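Local coordinates for sensor protein, Kinase (Polaromonas sp. JS666, PDB 3GRC) that probably acts as a phosphoryl-accepting receiver domain in two-component signalling, as part of a bacterial sensor kinase, at residues A40-Q45 and V66-A71; E96-S99 and A103-T106; G29-D34 and L116-L121; P16-L21 and L108-D113; A82-S87 and H122-N127. All coordinates share one frame; numbering follows the deposited sequence.

Interaction 1: A40-Q45 and V66-A71; sequences AQALEQ and VSLIRA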
# COMPACT_ATOMS: atom_id res chain seq x y z
N ALA A 40 0.93 -4.43 -12.20
CA ALA A 40 2.04 -4.36 -13.14
C ALA A 40 2.76 -3.03 -12.97
O ALA A 40 3.99 -2.99 -12.83
CB ALA A 40 1.52 -4.52 -14.57
N GLN A 41 1.99 -1.94 -12.99
CA GLN A 41 2.56 -0.61 -12.82
C GLN A 41 3.27 -0.49 -11.48
O GLN A 41 4.32 0.14 -11.38
CB GLN A 41 1.49 0.46 -12.90
CG GLN A 41 0.95 0.72 -14.26
CD GLN A 41 0.25 2.06 -14.32
OE1 GLN A 41 -0.44 2.44 -13.37
NE2 GLN A 41 0.42 2.78 -15.43
N ALA A 42 2.69 -1.10 -10.45
CA ALA A 42 3.30 -1.04 -9.13
C ALA A 42 4.65 -1.75 -9.14
O ALA A 42 5.64 -1.24 -8.61
CB ALA A 42 2.37 -1.64 -8.10
N LEU A 43 4.71 -2.94 -9.75
CA LEU A 43 5.96 -3.69 -9.81
C LEU A 43 7.05 -2.92 -10.57
O LEU A 43 8.20 -2.87 -10.14
CB LEU A 43 5.71 -5.06 -10.47
CG LEU A 43 4.92 -6.01 -9.56
CD1 LEU A 43 4.52 -7.27 -10.29
CD2 LEU A 43 5.78 -6.33 -8.35
N GLU A 44 6.67 -2.30 -11.68
CA GLU A 44 7.62 -1.52 -12.47
C GLU A 44 8.11 -0.31 -11.68
O GLU A 44 9.31 -0.11 -11.47
CB GLU A 44 6.94 -1.03 -13.76
CG GLU A 44 7.89 -0.33 -14.73
CD GLU A 44 7.16 0.38 -15.88
OE1 GLU A 44 6.17 -0.16 -16.42
OE2 GLU A 44 7.61 1.48 -16.26
N GLN A 45 7.16 0.49 -11.21
CA GLN A 45 7.46 1.71 -10.49
C GLN A 45 8.20 1.59 -9.16
O GLN A 45 9.03 2.43 -8.83
CB GLN A 45 6.16 2.50 -10.26
CG GLN A 45 6.34 3.90 -9.75
CD GLN A 45 7.27 4.71 -10.62
OE1 GLN A 45 7.17 4.66 -11.84
NE2 GLN A 45 8.17 5.47 -10.01
N VAL A 66 -3.43 -9.33 -3.19
CA VAL A 66 -2.63 -10.31 -2.47
C VAL A 66 -1.54 -10.90 -3.37
O VAL A 66 -0.45 -11.22 -2.90
CB VAL A 66 -3.50 -11.44 -1.88
CG1 VAL A 66 -2.61 -12.46 -1.17
CG2 VAL A 66 -4.50 -10.85 -0.89
N SER A 67 -1.84 -11.03 -4.65
CA SER A 67 -0.87 -11.56 -5.61
C SER A 67 0.30 -10.58 -5.74
O SER A 67 1.47 -10.98 -5.80
CB SER A 67 -1.53 -11.73 -6.99
OG SER A 67 -0.55 -11.96 -7.99
N LEU A 68 -0.03 -9.29 -5.78
CA LEU A 68 0.98 -8.25 -5.87
C LEU A 68 1.88 -8.29 -4.64
O LEU A 68 3.10 -8.29 -4.76
CB LEU A 68 0.30 -6.88 -5.98
CG LEU A 68 1.19 -5.64 -5.84
CD1 LEU A 68 2.42 -5.73 -6.73
CD2 LEU A 68 0.36 -4.42 -6.19
N ILE A 69 1.27 -8.35 -3.46
CA ILE A 69 2.03 -8.37 -2.21
C ILE A 69 2.94 -9.59 -2.10
O ILE A 69 4.08 -9.49 -1.64
CB ILE A 69 1.10 -8.29 -0.97
CG1 ILE A 69 0.37 -6.94 -0.96
CG2 ILE A 69 1.91 -8.40 0.30
CD1 ILE A 69 -0.68 -6.82 0.11
N ARG A 70 2.44 -10.75 -2.53
CA ARG A 70 3.23 -11.97 -2.49
C ARG A 70 4.46 -11.80 -3.38
O ARG A 70 5.58 -12.15 -2.98
CB ARG A 70 2.42 -13.17 -2.99
CG ARG A 70 1.40 -13.68 -1.99
CD ARG A 70 0.71 -14.96 -2.46
NE ARG A 70 -0.34 -15.38 -1.54
CZ ARG A 70 -0.16 -15.65 -0.24
NH1 ARG A 70 1.05 -15.55 0.32
NH2 ARG A 70 -1.19 -16.02 0.50
N ALA A 71 4.26 -11.25 -4.58
CA ALA A 71 5.35 -11.04 -5.52
C ALA A 71 6.41 -10.11 -4.93
O ALA A 71 7.61 -10.34 -5.09
CB ALA A 71 4.80 -10.46 -6.83
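Leu43 and Leu68 carry most of the apolar contact between helices 39-48 and 65-73, with Ala42 filling the side next to the sheet. The two leucines slide past each other in opposite directions, so methyl meets the fork alongside: Leu68 CD1 lies 3.8 Å from Leu43 CD2 and equally close to Leu43 CG. The other branch, Leu68 CD2, reaches the methyl of Ala42, with 3.9 Å between CD2 and Ala42 CB. With CG anti to the backbone N (chi1 169°), the fork of Leu68 reaches toward helix 39-48, one methyl to each partner. Where these side chains meet, the CA atoms of Leu43 and Leu68 are 7.8 Å apart. The two helices are neighbours on one face of the five-stranded parallel sheet of a CheY-like receiver fold. Ala42 and Leu68 both rest on Cys12 and Met54 of that sheet, whereas Leu43 is partly exposed and leans on Gln63. The polar bonds near the contact lie within the helices or run to loops. The Glu44 N to Ala40 O bond measures 3.0 Å and the Ala71 N to Ser67 O bond 3.1 Å. Asp62 and Asp64, both in the loop before helix 65-73, bind main-chain N atoms at the starts of the two helices: Asp62 OD2 takes Ala40 N of helix 39-48, Asp64 OD1 takes Ser67 N of its own helix.

Interaction 2: E96-S99 and A103-T106; sequences EFNS and AVST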
# COMPACT_ATOMS: atom_id res chain seq x y z
N GLU A 96 -8.80 -14.05 5.36
CA GLU A 96 -8.50 -15.13 4.43
C GLU A 96 -7.03 -15.34 4.07
O GLU A 96 -6.59 -16.48 3.93
CB GLU A 96 -9.29 -14.90 3.15
CG GLU A 96 -9.45 -16.12 2.26
CD GLU A 96 -10.38 -15.84 1.09
OE1 GLU A 96 -11.40 -15.15 1.30
OE2 GLU A 96 -10.09 -16.32 -0.03
N PHE A 97 -6.27 -14.25 3.93
CA PHE A 97 -4.87 -14.34 3.50
C PHE A 97 -3.74 -13.86 4.40
O PHE A 97 -2.58 -14.19 4.15
CB PHE A 97 -4.71 -13.61 2.16
CG PHE A 97 -5.65 -14.08 1.11
CD1 PHE A 97 -5.52 -15.34 0.54
CD2 PHE A 97 -6.70 -13.26 0.69
CE1 PHE A 97 -6.41 -15.79 -0.42
CE2 PHE A 97 -7.59 -13.70 -0.28
CZ PHE A 97 -7.45 -14.97 -0.84
N ASN A 98 -4.05 -13.10 5.44
CA ASN A 98 -3.01 -12.57 6.32
C ASN A 98 -2.07 -13.63 6.89
O ASN A 98 -2.50 -14.72 7.28
CB ASN A 98 -3.63 -11.76 7.46
CG ASN A 98 -2.67 -10.75 8.03
OD1 ASN A 98 -1.77 -10.29 7.33
ND2 ASN A 98 -2.85 -10.38 9.28
N SER A 99 -0.79 -13.32 6.92
CA SER A 99 0.21 -14.24 7.45
C SER A 99 1.51 -13.49 7.60
O SER A 99 1.75 -12.50 6.90
CB SER A 99 0.42 -15.42 6.50
OG SER A 99 1.21 -15.02 5.39
N ALA A 103 3.52 -10.12 5.57
CA ALA A 103 3.99 -8.91 6.22
C ALA A 103 3.23 -7.61 5.91
O ALA A 103 3.83 -6.56 5.70
CB ALA A 103 5.49 -8.72 5.90
N VAL A 104 1.91 -7.69 5.89
CA VAL A 104 1.12 -6.50 5.66
C VAL A 104 0.86 -5.93 7.06
O VAL A 104 0.27 -6.58 7.93
CB VAL A 104 -0.19 -6.83 4.90
CG1 VAL A 104 -0.67 -8.19 5.30
CG2 VAL A 104 -1.25 -5.75 5.15
N SER A 105 1.36 -4.72 7.27
CA SER A 105 1.25 -4.05 8.55
C SER A 105 -0.17 -3.83 9.06
O SER A 105 -0.47 -4.12 10.22
CB SER A 105 1.99 -2.71 8.49
OG SER A 105 3.36 -2.92 8.18
N THR A 106 -1.03 -3.31 8.20
CA THR A 106 -2.41 -3.04 8.59
C THR A 106 -3.34 -3.17 7.40
O THR A 106 -2.98 -2.83 6.28
CB THR A 106 -2.59 -1.60 9.12
OG1 THR A 106 -1.43 -1.19 9.85
CG2 THR A 106 -3.80 -1.53 10.03
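Ala103 N gives its hydrogen to Ser99 O, the one hydrogen bond between segments 96-99 and 103-106, just past the end of helix 90-97. At 3.3 Å from Ala103 N to Ser99 O it is rather long and moderately bent, with 147° at the hydrogen, but the donor lies in the carbonyl plane. Beside it the amide of Asn98 crosses Val104 at a slant, and Asn98 OD1 comes within 3.1 Å of Val104 CG1. That is tight for an oxygen against a methyl, and since Val104 chi1 (33°) is not staggered, the exact place of CG1 is doubtful. In the next shell Asn98 OD1 also takes a weak hydrogen bond from Trp107 NE1, and Ser99 OG is weakly bonded to Leu102 N within the turn. Ala103, with a left-handed backbone, directs its carbonyl O to Arg73 NH2, linking the turn to the end of helix 65-73. The one bond between the segments is long and bent, and the outer bonds of Asn98 and Ser99 are weak, so the turn after helix 90-97 in this receiver domain is probably held by several modest polar contacts, not by one strong one.

Interaction 3: G29-D34 and L116-L121; sequences GGFDSD and LLILSL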
# COMPACT_ATOMS: atom_id res chain seq x y z
N GLY A 29 -0.52 14.57 5.56
CA GLY A 29 0.21 13.86 6.59
C GLY A 29 1.73 13.90 6.48
O GLY A 29 2.41 13.19 7.22
N GLY A 30 2.25 14.70 5.56
CA GLY A 30 3.69 14.82 5.40
C GLY A 30 4.35 13.88 4.43
O GLY A 30 5.58 13.78 4.39
N PHE A 31 3.56 13.19 3.62
CA PHE A 31 4.10 12.23 2.67
C PHE A 31 4.00 12.64 1.20
O PHE A 31 2.97 13.17 0.78
CB PHE A 31 3.38 10.89 2.81
CG PHE A 31 3.62 10.18 4.11
CD1 PHE A 31 4.81 9.50 4.33
CD2 PHE A 31 2.62 10.12 5.07
CE1 PHE A 31 4.99 8.75 5.49
CE2 PHE A 31 2.80 9.37 6.23
CZ PHE A 31 3.98 8.68 6.44
N ASP A 32 5.05 12.37 0.42
CA ASP A 32 5.03 12.61 -1.02
C ASP A 32 4.50 11.26 -1.50
O ASP A 32 4.62 10.25 -0.78
CB ASP A 32 6.43 12.79 -1.63
CG ASP A 32 7.01 14.19 -1.41
OD1 ASP A 32 6.25 15.17 -1.39
OD2 ASP A 32 8.24 14.30 -1.28
N SER A 33 3.93 11.21 -2.69
CA SER A 33 3.42 9.94 -3.20
C SER A 33 3.19 9.91 -4.70
O SER A 33 3.00 10.93 -5.35
CB SER A 33 2.13 9.55 -2.48
OG SER A 33 1.09 10.47 -2.73
N ASP A 34 3.20 8.70 -5.24
CA ASP A 34 2.99 8.48 -6.64
C ASP A 34 1.76 7.59 -6.79
O ASP A 34 1.57 6.65 -6.04
CB ASP A 34 4.19 7.77 -7.27
CG ASP A 34 5.40 8.68 -7.42
OD1 ASP A 34 5.21 9.89 -7.67
OD2 ASP A 34 6.55 8.20 -7.29
N LEU A 116 -6.22 6.96 11.05
CA LEU A 116 -5.69 5.61 11.14
C LEU A 116 -4.74 5.38 9.97
O LEU A 116 -3.74 4.71 10.11
CB LEU A 116 -6.82 4.58 11.16
CG LEU A 116 -6.45 3.10 11.41
CD1 LEU A 116 -5.67 2.94 12.69
CD2 LEU A 116 -7.73 2.26 11.46
N LEU A 117 -5.04 5.97 8.81
CA LEU A 117 -4.16 5.79 7.66
C LEU A 117 -2.76 6.33 7.91
O LEU A 117 -1.77 5.64 7.68
CB LEU A 117 -4.72 6.46 6.41
CG LEU A 117 -3.77 6.51 5.19
CD1 LEU A 117 -3.47 5.10 4.73
CD2 LEU A 117 -4.41 7.32 4.07
N ILE A 118 -2.69 7.58 8.35
CA ILE A 118 -1.41 8.23 8.59
C ILE A 118 -0.68 7.53 9.74
O ILE A 118 0.50 7.23 9.64
CB ILE A 118 -1.62 9.73 8.89
CG1 ILE A 118 -2.50 10.36 7.79
CG2 ILE A 118 -0.26 10.45 8.96
CD1 ILE A 118 -1.95 10.24 6.36
N LEU A 119 -1.40 7.24 10.81
CA LEU A 119 -0.83 6.57 11.97
C LEU A 119 -0.25 5.22 11.55
O LEU A 119 0.91 4.91 11.85
CB LEU A 119 -1.88 6.36 13.06
CG LEU A 119 -1.41 5.59 14.29
CD1 LEU A 119 -0.23 6.33 14.95
CD2 LEU A 119 -2.56 5.44 15.27
N SER A 120 -1.05 4.43 10.84
CA SER A 120 -0.64 3.11 10.35
C SER A 120 0.61 3.18 9.47
O SER A 120 1.52 2.37 9.63
CB SER A 120 -1.77 2.43 9.57
OG SER A 120 -2.87 2.10 10.41
N LEU A 121 0.68 4.13 8.54
CA LEU A 121 1.88 4.21 7.70
C LEU A 121 3.12 4.53 8.55
O LEU A 121 4.17 3.93 8.34
CB LEU A 121 1.71 5.25 6.58
CG LEU A 121 0.82 4.81 5.41
CD1 LEU A 121 0.39 6.02 4.61
CD2 LEU A 121 1.55 3.82 4.52
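Gly29 and Ile118 bring the backbones closest, 6.2 Å from CA to CA, where helix 16-28 ends against the flank of helix 114-128. The end is a Schellman motif: Gly30, at positive phi, is its C-prime residue, and Phe31 N turns back to Leu26 O. Having no side chain, Gly29 lets its CA lie directly on Ile118, 4.2 Å from Ile118 CG2. The same methyl serves Phe31, sitting near the plane of the ring at its edge, with Ile118 CG2 4.2 Å from Phe31 CE2. Phe31 CG is anti to its own carbonyl carbon (chi1 -66°), which carries the ring, from just before strand 32-36, over to helix 114-128. There CZ approaches the first carbon of Leu121, with 4.1 Å between Phe31 CZ and Leu121 CB. On the other flank of helix 114-128 Ser120 folds its hydroxyl back onto its own helix: Ser120 OG donates to Leu116 O over 2.8 Å from above the carbonyl plane. Ser120 N reaches the same oxygen from the opposite face, also at 2.8 Å, so Leu116 O accepts two bonds and the hydroxyl is satisfied within the helix. Around the contact, Leu26 touches Phe31, Ile118 and Leu121, while the ring of His122 meets that of Phe31 at about 40°. Packing of the helix 16-28 end and the following edge strand against the C-terminal helix belongs to the alternating beta-alpha architecture of the receiver fold, in which the first and last helices lie side by side on one face of the parallel sheet.

Interaction 4: P16-L21 and L108-D113; sequences PDIARL and LEKPID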
# COMPACT_ATOMS: atom_id res chain seq x y z
N PRO A 16 -9.57 5.99 -9.72
CA PRO A 16 -8.96 7.32 -9.89
C PRO A 16 -9.27 8.29 -8.74
O PRO A 16 -8.38 8.97 -8.22
CB PRO A 16 -9.54 7.80 -11.23
CG PRO A 16 -9.76 6.54 -11.97
CD PRO A 16 -10.34 5.62 -10.92
N ASP A 17 -10.55 8.35 -8.36
CA ASP A 17 -10.98 9.21 -7.25
C ASP A 17 -10.25 8.86 -5.96
O ASP A 17 -9.72 9.74 -5.29
CB ASP A 17 -12.49 9.11 -7.01
CG ASP A 17 -13.30 9.81 -8.08
OD1 ASP A 17 -12.80 10.77 -8.70
OD2 ASP A 17 -14.46 9.40 -8.30
N ILE A 18 -10.21 7.57 -5.62
CA ILE A 18 -9.55 7.12 -4.40
C ILE A 18 -8.02 7.33 -4.48
O ILE A 18 -7.39 7.65 -3.48
CB ILE A 18 -9.86 5.61 -4.08
CG1 ILE A 18 -11.37 5.37 -4.05
CG2 ILE A 18 -9.24 5.20 -2.75
CD1 ILE A 18 -12.13 6.23 -3.03
N ALA A 19 -7.44 7.13 -5.66
CA ALA A 19 -5.99 7.31 -5.83
C ALA A 19 -5.65 8.76 -5.51
O ALA A 19 -4.70 9.04 -4.79
CB ALA A 19 -5.56 6.97 -7.27
N ARG A 20 -6.45 9.67 -6.05
CA ARG A 20 -6.24 11.09 -5.80
C ARG A 20 -6.52 11.43 -4.33
O ARG A 20 -5.81 12.24 -3.75
CB ARG A 20 -7.12 11.93 -6.75
CG ARG A 20 -7.00 13.46 -6.59
CD ARG A 20 -5.57 13.99 -6.79
NE ARG A 20 -5.56 15.45 -6.95
CZ ARG A 20 -4.56 16.26 -6.62
NH1 ARG A 20 -3.43 15.78 -6.10
NH2 ARG A 20 -4.70 17.56 -6.80
N LEU A 21 -7.54 10.82 -3.73
CA LEU A 21 -7.84 11.09 -2.32
C LEU A 21 -6.61 10.70 -1.49
O LEU A 21 -6.16 11.48 -0.63
CB LEU A 21 -9.07 10.28 -1.83
CG LEU A 21 -9.45 10.33 -0.33
CD1 LEU A 21 -9.88 11.75 0.06
CD2 LEU A 21 -10.60 9.34 -0.02
N LEU A 108 -6.75 -1.77 6.14
CA LEU A 108 -7.72 -0.69 6.33
C LEU A 108 -8.89 -0.77 5.37
O LEU A 108 -8.72 -1.04 4.18
CB LEU A 108 -7.03 0.68 6.15
CG LEU A 108 -5.86 1.00 7.07
CD1 LEU A 108 -5.40 2.45 6.87
CD2 LEU A 108 -6.31 0.80 8.50
N GLU A 109 -10.09 -0.51 5.90
CA GLU A 109 -11.30 -0.54 5.09
C GLU A 109 -11.64 0.83 4.49
O GLU A 109 -11.01 1.84 4.81
CB GLU A 109 -12.49 -1.01 5.95
CG GLU A 109 -12.38 -2.47 6.40
CD GLU A 109 -13.59 -2.94 7.20
OE1 GLU A 109 -13.86 -2.35 8.27
OE2 GLU A 109 -14.25 -3.91 6.75
N LYS A 110 -12.61 0.84 3.60
CA LYS A 110 -13.11 2.06 2.99
C LYS A 110 -14.56 2.09 3.46
O LYS A 110 -15.21 1.04 3.56
CB LYS A 110 -13.06 1.97 1.46
CG LYS A 110 -11.64 2.04 0.85
CD LYS A 110 -11.71 1.79 -0.64
CE LYS A 110 -10.33 1.71 -1.29
NZ LYS A 110 -10.38 1.35 -2.76
N PRO A 111 -15.10 3.27 3.81
CA PRO A 111 -14.45 4.59 3.78
C PRO A 111 -13.20 4.67 4.66
O PRO A 111 -13.17 4.16 5.77
CB PRO A 111 -15.56 5.53 4.26
CG PRO A 111 -16.34 4.67 5.20
CD PRO A 111 -16.43 3.36 4.43
N ILE A 112 -12.18 5.32 4.12
CA ILE A 112 -10.90 5.45 4.79
C ILE A 112 -10.85 6.36 6.01
O ILE A 112 -11.28 7.50 5.98
CB ILE A 112 -9.82 5.94 3.80
CG1 ILE A 112 -9.84 5.08 2.53
CG2 ILE A 112 -8.44 5.87 4.47
CD1 ILE A 112 -8.99 5.62 1.38
N ASP A 113 -10.30 5.82 7.09
CA ASP A 113 -10.12 6.56 8.32
C ASP A 113 -8.77 7.28 8.13
O ASP A 113 -7.72 6.67 8.26
CB ASP A 113 -10.03 5.60 9.49
CG ASP A 113 -9.97 6.31 10.81
OD1 ASP A 113 -9.25 7.32 10.93
OD2 ASP A 113 -10.64 5.84 11.75
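Lys110 NZ, 4.0 Å from Ile18 CG2, is drawn to two acids: it forms a salt bridge with Glu13 OE1 and a long, weak ion pair with Asp57 OD1. To get there the side chain runs fully extended beyond CG and crosses Ile18 at a slant, so that its last carbon rests on the isoleucine, with 3.9 Å between Lys110 CE and Ile18 CG2. Ile18 thus packs against the aliphatic end of the lysine just before its amino group. At chi1 -54° Ile18 CG1 sits beside the backbone N and CG2 anti to it, which turns CG2 to the loop. This branch touches Ile112 as well, at 4.2 Å from Ile112 CD1. The end of Ile112 abuts two side chains of helix 16-28: Leu21 CD2 is 4.3 Å from the same CD1. Lys110 and Ile112 can both face the helix with Pro111 between them turned otherwise; the peptide bond before Pro111 is cis, which sharply reverses the loop. Just beyond, Asp113 is the N-cap of helix 114-128, its OD1 accepting from Leu116 N. A lysine followed by a cis-proline after the last strand, directed at acids at the ends of the first and third strands, is the signature of the receiver-domain active site. By that likeness Asp57 is probably the phosphoryl acceptor and Lys110 the lysine that attends it, with Ile18 and Ile112 packed beside the approach of its chain to the acidic pocket.

Interaction 5: A82-S87 and H122-N127; sequences AIVVVS and HRAIDN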
# COMPACT_ATOMS: atom_id res chain seq x y z
N ALA A 82 7.39 -1.45 3.74
CA ALA A 82 6.18 -1.42 4.55
C ALA A 82 4.96 -1.36 3.62
O ALA A 82 4.97 -0.63 2.64
CB ALA A 82 6.19 -0.23 5.51
N ILE A 83 3.94 -2.16 3.92
CA ILE A 83 2.73 -2.21 3.11
C ILE A 83 1.46 -2.10 3.96
O ILE A 83 1.33 -2.78 4.98
CB ILE A 83 2.65 -3.52 2.31
CG1 ILE A 83 3.83 -3.63 1.35
CG2 ILE A 83 1.32 -3.59 1.56
CD1 ILE A 83 3.73 -4.79 0.39
N VAL A 84 0.54 -1.25 3.52
CA VAL A 84 -0.75 -1.06 4.18
C VAL A 84 -1.83 -1.32 3.13
O VAL A 84 -1.84 -0.69 2.07
CB VAL A 84 -0.92 0.41 4.71
CG1 VAL A 84 -2.34 0.65 5.18
CG2 VAL A 84 0.05 0.68 5.85
N VAL A 85 -2.74 -2.25 3.41
CA VAL A 85 -3.82 -2.54 2.49
C VAL A 85 -4.95 -1.55 2.78
O VAL A 85 -5.31 -1.33 3.94
CB VAL A 85 -4.37 -3.99 2.68
CG1 VAL A 85 -5.69 -4.14 1.94
CG2 VAL A 85 -3.38 -4.99 2.16
N VAL A 86 -5.49 -0.94 1.72
CA VAL A 86 -6.59 0.01 1.84
C VAL A 86 -7.54 -0.49 0.77
O VAL A 86 -7.31 -0.28 -0.42
CB VAL A 86 -6.17 1.46 1.51
CG1 VAL A 86 -7.36 2.40 1.71
CG2 VAL A 86 -4.99 1.88 2.38
N SER A 87 -8.59 -1.17 1.20
CA SER A 87 -9.51 -1.76 0.26
C SER A 87 -10.88 -1.97 0.88
O SER A 87 -11.02 -2.06 2.10
CB SER A 87 -8.92 -3.09 -0.22
OG SER A 87 -9.69 -3.66 -1.25
N HIS A 122 3.00 5.45 9.49
CA HIS A 122 4.12 5.80 10.37
C HIS A 122 4.57 4.55 11.14
O HIS A 122 5.75 4.24 11.19
CB HIS A 122 3.73 6.90 11.37
CG HIS A 122 3.79 8.28 10.78
ND1 HIS A 122 3.00 9.31 11.23
CD2 HIS A 122 4.55 8.78 9.79
CE1 HIS A 122 3.26 10.40 10.52
NE2 HIS A 122 4.20 10.11 9.64
N ARG A 123 3.60 3.85 11.72
CA ARG A 123 3.84 2.61 12.46
C ARG A 123 4.53 1.60 11.56
O ARG A 123 5.59 1.08 11.89
CB ARG A 123 2.52 2.00 12.95
CG ARG A 123 2.25 2.09 14.44
CD ARG A 123 2.05 3.52 14.88
NE ARG A 123 1.74 3.65 16.31
CZ ARG A 123 0.66 3.14 16.90
NH1 ARG A 123 -0.23 2.45 16.20
NH2 ARG A 123 0.47 3.35 18.20
N ALA A 124 3.91 1.32 10.41
CA ALA A 124 4.43 0.34 9.46
C ALA A 124 5.87 0.62 9.02
O ALA A 124 6.70 -0.29 8.97
CB ALA A 124 3.53 0.26 8.25
N ILE A 125 6.15 1.88 8.69
CA ILE A 125 7.48 2.27 8.26
C ILE A 125 8.51 2.06 9.37
O ILE A 125 9.57 1.48 9.14
CB ILE A 125 7.49 3.75 7.82
CG1 ILE A 125 6.59 3.92 6.59
CG2 ILE A 125 8.93 4.20 7.54
CD1 ILE A 125 6.47 5.35 6.08
N ASP A 126 8.19 2.52 10.58
CA ASP A 126 9.11 2.38 11.71
C ASP A 126 9.31 0.93 12.16
O ASP A 126 10.40 0.56 12.59
CB ASP A 126 8.66 3.25 12.89
CG ASP A 126 8.62 4.74 12.53
OD1 ASP A 126 9.48 5.19 11.72
OD2 ASP A 126 7.75 5.46 13.07
N ASN A 127 8.27 0.11 12.06
CA ASN A 127 8.42 -1.29 12.45
C ASN A 127 9.24 -2.04 11.45
O ASN A 127 10.05 -2.86 11.82
CB ASN A 127 7.07 -1.98 12.62
CG ASN A 127 7.21 -3.49 12.81
OD1 ASN A 127 7.51 -3.97 13.91
ND2 ASN A 127 7.03 -4.23 11.72
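The methyl of Ala82 passes beside that of Ala124, 3.9 Å from CB to CB. Both methyls are directed at the opposing segment, and with nothing larger at either place the backbones come close: Ala82 CA is 5.4 Å from Ile125 CA. The methyl of Ala82 also presses on the helix backbone, with Ala82 CB 3.5 Å from Ala124 O and 3.8 Å from Ile125 N. Ile125 passes alongside rather than over it, bringing only CG1 near, 4.3 Å from Ala82 CB. Farther along the strand, Val84 uses one branch: its CG2, turned beside the backbone N while CG1 stands anti to it (chi1 171°), lies 4.2 Å from Ala124 CB. Residues 82 and 84 thus reach the helix two positions apart on the strand, and Ala124 meets both. The strand runs nearly antiparallel to the helix, 152° between their directions, with axes 7.6 Å apart at closest. Every contact is apolar or with main-chain atoms, and the interface is buried. Strand 82-86 lies inside the sheet, between strands 53-56 and 106-108; helix 114-128 covers this face, with Ala124 also on Ser105 and Ile125 on Ala53, while Ile83 and Val85 point to the other face and pack on Ile69 of helix 65-73.

How the interactions relate
Interactions 3 and 5 share helix 114-128 and join directly, with centres 9 Å apart; Leu121 CD2 lies 3.7 Å from Val84 CG2. Interaction 1 packs on the other face of the sheet, where Ile69 CD1 comes 3.8 Å from Val85 CG2. Interaction 2 leads into the last strand, and a probable bond of 2.9 Å from Val85 N to Thr106 O ties it to interaction 5. That strand continues into interaction 4, whose Ile112 CD1 meets Val86 CG1 at 3.6 Å. The probable phosphorylation site lies at this end of the sheet: Asp57 lies beside interaction 4 and is hydrogen-bonded to Ser87 OG of the 82-87 segment.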